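Local coordinates for protein probable acetolactate synthase isozyme III (Small subunit) (Nitrosomonas europaea ATCC 19718, PDB 2PC6) that is probably the small, regulatory subunit of an acetolactate synthase, built from an ACT domain followed by a second ACT-like domain and paired here with another copy of itself, at residues E41-V51 and V153-K164. Residues are numbered along the deposited sequence; the frame is centred on the assembly and turned at random. Where two conformers were deposited one is given.
Sequences EDPTLSRMTLV and VSGLSRGERVLK
Arg-47 reaches out from strand 45-51 and slides its guanidinium between two leucines of 153-164. Leu-163 lays CD2 over one face, 3.5 Å from NE, and Leu-156 brings its CD2 over the opposite face, 3.5 Å from Arg-47 NH1. The side chain of Arg-47 leaves with CG anti to the backbone N (chi1 170°) and bends at chi2, which carries the flat group into this slot. Farther along the strand the packing is mainly between methyl groups. Thr-49 CG2 lies 4.1 Å from Val-153 CG1, and Val-51 CG2 sits 4.3 Å from Val-153 CG2. Thr-49 CB also rests against the carbonyl oxygen of Val-153, a van der Waals contact of 3.4 Å from CB to O.

The contact joins two domains of one chain. Strand 45-54 belongs to the four-stranded antiparallel sheet, order 2-3-1-4, of the ACT domain, whereas strand 145-157 is an outermost strand, within this chain, of a second sheet of the same order. The two short strands run at 105° to each other, nearly perpendicular, so side chains rather than paired backbones make the join. On its other side strand 45-51 sends Met-48, a selenomethionine, and Leu-50 to helix 17-28.

Polar groups meet the rim of the arginine. A water in the guanidinium plane accepts from Arg-47 NH2 at 2.8 Å and also from the backbone N of Ser-157, bridging the two segments. NH2 is hydrogen-bonded to Ser-8 OG as well, and NH1 forms a salt bridge with Glu-147 of the second subunit, so this buried arginine also touches the subunit interface. Nearer the surface, Glu-41 and Lys-164 approach from opposite directions and are modelled as a salt bridge, OE2 to NZ, whose detail is doubtful: the separation is very short, and Glu-41 was deposited in two conformers.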
loop_
_atom_site.group_PDB
_atom_site.type_symbol
_atom_site.label_atom_id
_atom_site.label_comp_id
_atom_site.label_asym_id
_atom_site.label_seq_id
_atom_site.Cartn_x
_atom_site.Cartn_y
_atom_site.Cartn_z
ATOM N N GLU A 41 -9.297 -3.241 12.015
ATOM C CA GLU A 41 -9.584 -3.820 13.331
ATOM C C GLU A 41 -10.649 -4.912 13.224
ATOM O O GLU A 41 -10.508 -6.006 13.792
ATOM C CB GLU A 41 -10.096 -2.708 14.277
ATOM C CG GLU A 41 -9.385 -1.340 14.180
ATOM C CD GLU A 41 -9.929 -0.389 13.122
ATOM O OE1 GLU A 41 -9.337 -0.275 12.066
ATOM O OE2 GLU A 41 -10.930 0.296 13.332
ATOM N N ASP A 42 -11.690 -4.592 12.453
ATOM C CA ASP A 42 -12.918 -5.394 12.315
ATOM C C ASP A 42 -12.826 -6.052 10.925
ATOM O O ASP A 42 -12.876 -5.355 9.892
ATOM C CB ASP A 42 -14.175 -4.502 12.429
ATOM C CG ASP A 42 -15.450 -5.124 11.792
ATOM O OD1 ASP A 42 -15.506 -6.330 11.429
ATOM O OD2 ASP A 42 -16.427 -4.354 11.663
ATOM N N PRO A 43 -12.719 -7.394 10.900
ATOM C CA PRO A 43 -12.333 -8.132 9.686
ATOM C C PRO A 43 -13.425 -8.194 8.642
ATOM O O PRO A 43 -13.180 -8.676 7.539
ATOM C CB PRO A 43 -12.009 -9.549 10.188
ATOM C CG PRO A 43 -12.270 -9.531 11.714
ATOM C CD PRO A 43 -13.031 -8.278 12.040
ATOM N N THR A 44 -14.620 -7.719 8.965
ATOM C CA THR A 44 -15.651 -7.634 7.921
ATOM C C THR A 44 -15.451 -6.415 7.028
ATOM O O THR A 44 -15.969 -6.384 5.909
ATOM C CB THR A 44 -17.119 -7.660 8.458
ATOM O OG1 THR A 44 -17.423 -6.418 9.107
ATOM C CG2 THR A 44 -17.328 -8.827 9.416
ATOM N N LEU A 45 -14.686 -5.443 7.532
ATOM C CA LEU A 45 -14.483 -4.150 6.871
ATOM C C LEU A 45 -13.023 -3.858 6.559
ATOM O O LEU A 45 -12.130 -4.002 7.418
ATOM C CB LEU A 45 -15.055 -3.008 7.716
ATOM C CG LEU A 45 -16.576 -2.970 7.888
ATOM C CD1 LEU A 45 -16.939 -2.031 9.027
ATOM C CD2 LEU A 45 -17.292 -2.559 6.589
ATOM N N SER A 46 -12.796 -3.419 5.330
ATOM C CA SER A 46 -11.469 -3.000 4.901
ATOM C C SER A 46 -11.430 -1.505 4.717
ATOM O O SER A 46 -12.458 -0.875 4.529
ATOM C CB SER A 46 -11.103 -3.711 3.593
ATOM O OG SER A 46 -10.830 -5.096 3.823
ATOM N N ARG A 47 -10.231 -0.939 4.771
ATOM C CA ARG A 47 -10.037 0.508 4.671
ATOM C C ARG A 47 -9.289 0.768 3.387
ATOM O O ARG A 47 -8.222 0.225 3.128
ATOM C CB ARG A 47 -9.248 1.037 5.886
ATOM C CG ARG A 47 -8.762 2.508 5.822
ATOM C CD ARG A 47 -9.876 3.433 6.235
ATOM N NE ARG A 47 -9.532 4.864 6.250
ATOM C CZ ARG A 47 -9.509 5.622 7.348
ATOM N NH1 ARG A 47 -9.761 5.103 8.541
ATOM N NH2 ARG A 47 -9.232 6.908 7.261
HETATM N N MSE A 48 -9.872 1.581 2.544
HETATM C CA MSE A 48 -9.217 1.847 1.301
HETATM C C MSE A 48 -8.809 3.280 1.280
HETATM O O MSE A 48 -9.579 4.166 1.665
HETATM C CB MSE A 48 -10.142 1.567 0.138
HETATM C CG MSE A 48 -9.518 1.848 -1.210
HETATM SE SE MSE A 48 -10.750 1.319 -2.684
HETATM C CE MSE A 48 -11.005 -0.619 -2.219
ATOM N N THR A 49 -7.593 3.494 0.809
ATOM C CA THR A 49 -7.130 4.817 0.532
ATOM C C THR A 49 -6.826 4.875 -0.951
ATOM O O THR A 49 -5.961 4.162 -1.444
ATOM C CB THR A 49 -5.868 5.162 1.341
ATOM O OG1 THR A 49 -6.118 4.908 2.731
ATOM C CG2 THR A 49 -5.533 6.591 1.146
ATOM N N LEU A 50 -7.527 5.756 -1.630
ATOM C CA LEU A 50 -7.388 5.907 -3.023
ATOM C C LEU A 50 -7.008 7.362 -3.385
ATOM O O LEU A 50 -7.562 8.326 -2.826
ATOM C CB LEU A 50 -8.744 5.567 -3.601
ATOM C CG LEU A 50 -8.923 5.501 -5.087
ATOM C CD1 LEU A 50 -10.208 4.764 -5.261
ATOM C CD2 LEU A 50 -9.024 6.923 -5.657
ATOM N N VAL A 51 -6.069 7.528 -4.308
ATOM C CA VAL A 51 -5.695 8.855 -4.753
ATOM C C VAL A 51 -6.180 9.029 -6.173
ATOM O O VAL A 51 -5.907 8.196 -7.030
ATOM C CB VAL A 51 -4.166 9.069 -4.743
ATOM C CG1 VAL A 51 -3.813 10.393 -5.394
ATOM C CG2 VAL A 51 -3.626 8.977 -3.341
ATOM N N VAL A 153 -0.439 5.513 -0.954
ATOM C CA VAL A 153 -0.677 6.237 0.280
ATOM C C VAL A 153 -1.572 5.515 1.261
ATOM O O VAL A 153 -2.512 4.806 0.900
ATOM C CB VAL A 153 -1.309 7.612 0.017
ATOM C CG1 VAL A 153 -1.784 8.234 1.341
ATOM C CG2 VAL A 153 -0.297 8.544 -0.653
ATOM N N SER A 154 -1.252 5.692 2.518
ATOM C CA SER A 154 -2.152 5.333 3.548
ATOM C C SER A 154 -2.317 6.563 4.459
ATOM O O SER A 154 -1.330 7.169 4.877
ATOM C CB SER A 154 -1.573 4.178 4.288
ATOM O OG SER A 154 -2.154 4.162 5.570
ATOM N N GLY A 155 -3.559 6.958 4.724
ATOM C CA GLY A 155 -3.819 8.149 5.527
ATOM C C GLY A 155 -4.902 8.043 6.584
ATOM O O GLY A 155 -5.790 7.175 6.529
ATOM N N LEU A 156 -4.842 8.946 7.547
ATOM C CA LEU A 156 -5.873 9.043 8.566
ATOM C C LEU A 156 -6.117 10.535 8.790
ATOM O O LEU A 156 -5.210 11.349 8.543
ATOM C CB LEU A 156 -5.431 8.373 9.875
ATOM C CG LEU A 156 -5.251 6.846 9.917
ATOM C CD1 LEU A 156 -4.781 6.331 11.305
ATOM C CD2 LEU A 156 -6.565 6.153 9.463
ATOM N N SER A 157 -7.326 10.889 9.215
ATOM C CA SER A 157 -7.625 12.237 9.677
ATOM C C SER A 157 -6.811 12.578 10.924
ATOM O O SER A 157 -6.444 11.676 11.682
ATOM C CB SER A 157 -9.096 12.313 10.005
ATOM O OG SER A 157 -9.866 12.258 8.798
ATOM N N ARG A 158 -6.502 13.855 11.122
ATOM C CA ARG A 158 -5.836 14.293 12.347
ATOM C C ARG A 158 -6.809 14.285 13.476
ATOM O O ARG A 158 -7.970 14.586 13.280
ATOM C CB ARG A 158 -5.242 15.712 12.238
ATOM C CG ARG A 158 -3.844 15.714 11.601
ATOM C CD ARG A 158 -2.921 16.884 12.001
ATOM N NE ARG A 158 -1.747 16.941 11.111
ATOM C CZ ARG A 158 -0.614 16.212 11.234
ATOM N NH1 ARG A 158 -0.441 15.365 12.247
ATOM N NH2 ARG A 158 0.377 16.335 10.340
ATOM N N GLY A 159 -6.324 13.958 14.662
ATOM C CA GLY A 159 -7.085 14.175 15.866
ATOM C C GLY A 159 -8.178 13.166 16.021
ATOM O O GLY A 159 -8.064 12.042 15.546
ATOM N N GLU A 160 -9.232 13.585 16.700
ATOM C CA GLU A 160 -10.357 12.734 17.019
ATOM C C GLU A 160 -11.161 12.253 15.801
ATOM O O GLU A 160 -11.881 11.259 15.912
ATOM C CB GLU A 160 -11.323 13.423 18.023
ATOM C CG GLU A 160 -10.779 13.591 19.485
ATOM C CD GLU A 160 -10.355 12.260 20.188
ATOM O OE1 GLU A 160 -10.937 11.185 19.907
ATOM O OE2 GLU A 160 -9.430 12.301 21.036
ATOM N N ARG A 161 -11.080 12.931 14.656
ATOM C CA ARG A 161 -11.907 12.489 13.517
ATOM C C ARG A 161 -11.569 11.030 13.102
ATOM O O ARG A 161 -10.402 10.687 12.818
ATOM C CB ARG A 161 -11.817 13.465 12.345
ATOM C CG ARG A 161 -12.778 13.167 11.192
ATOM C CD ARG A 161 -12.647 14.199 10.044
ATOM N NE ARG A 161 -12.151 15.470 10.576
ATOM C CZ ARG A 161 -12.863 16.585 10.753
ATOM N NH1 ARG A 161 -14.159 16.655 10.408
ATOM N NH2 ARG A 161 -12.248 17.658 11.276
ATOM N N VAL A 162 -12.580 10.166 13.107
ATOM C CA VAL A 162 -12.395 8.807 12.633
ATOM C C VAL A 162 -13.418 8.459 11.555
ATOM O O VAL A 162 -14.536 8.986 11.545
ATOM C CB VAL A 162 -12.315 7.770 13.794
ATOM C CG1 VAL A 162 -11.284 8.210 14.834
ATOM C CG2 VAL A 162 -13.633 7.617 14.460
ATOM N N LEU A 163 -13.030 7.608 10.605
ATOM C CA LEU A 163 -13.915 7.296 9.480
ATOM C C LEU A 163 -15.164 6.513 9.894
ATOM O O LEU A 163 -16.255 6.834 9.443
ATOM C CB LEU A 163 -13.150 6.589 8.367
ATOM C CG LEU A 163 -13.914 6.238 7.081
ATOM C CD1 LEU A 163 -14.470 7.469 6.371
ATOM C CD2 LEU A 163 -12.996 5.475 6.165
ATOM N N LYS A 164 -15.026 5.525 10.769
ATOM C CA LYS A 164 -16.164 4.661 11.116
ATOM C C LYS A 164 -17.341 5.381 11.814
ATOM O O LYS A 164 -18.456 4.854 11.841
ATOM C CB LYS A 164 -15.721 3.406 11.915
ATOM C CG LYS A 164 -14.966 3.671 13.239
ATOM C CD LYS A 164 -15.151 2.511 14.204
ATOM C CE LYS A 164 -13.899 2.183 15.024
ATOM N NZ LYS A 164 -12.787 1.618 14.189
HETATM O O HOH W 1 -9.370 8.734 9.326
#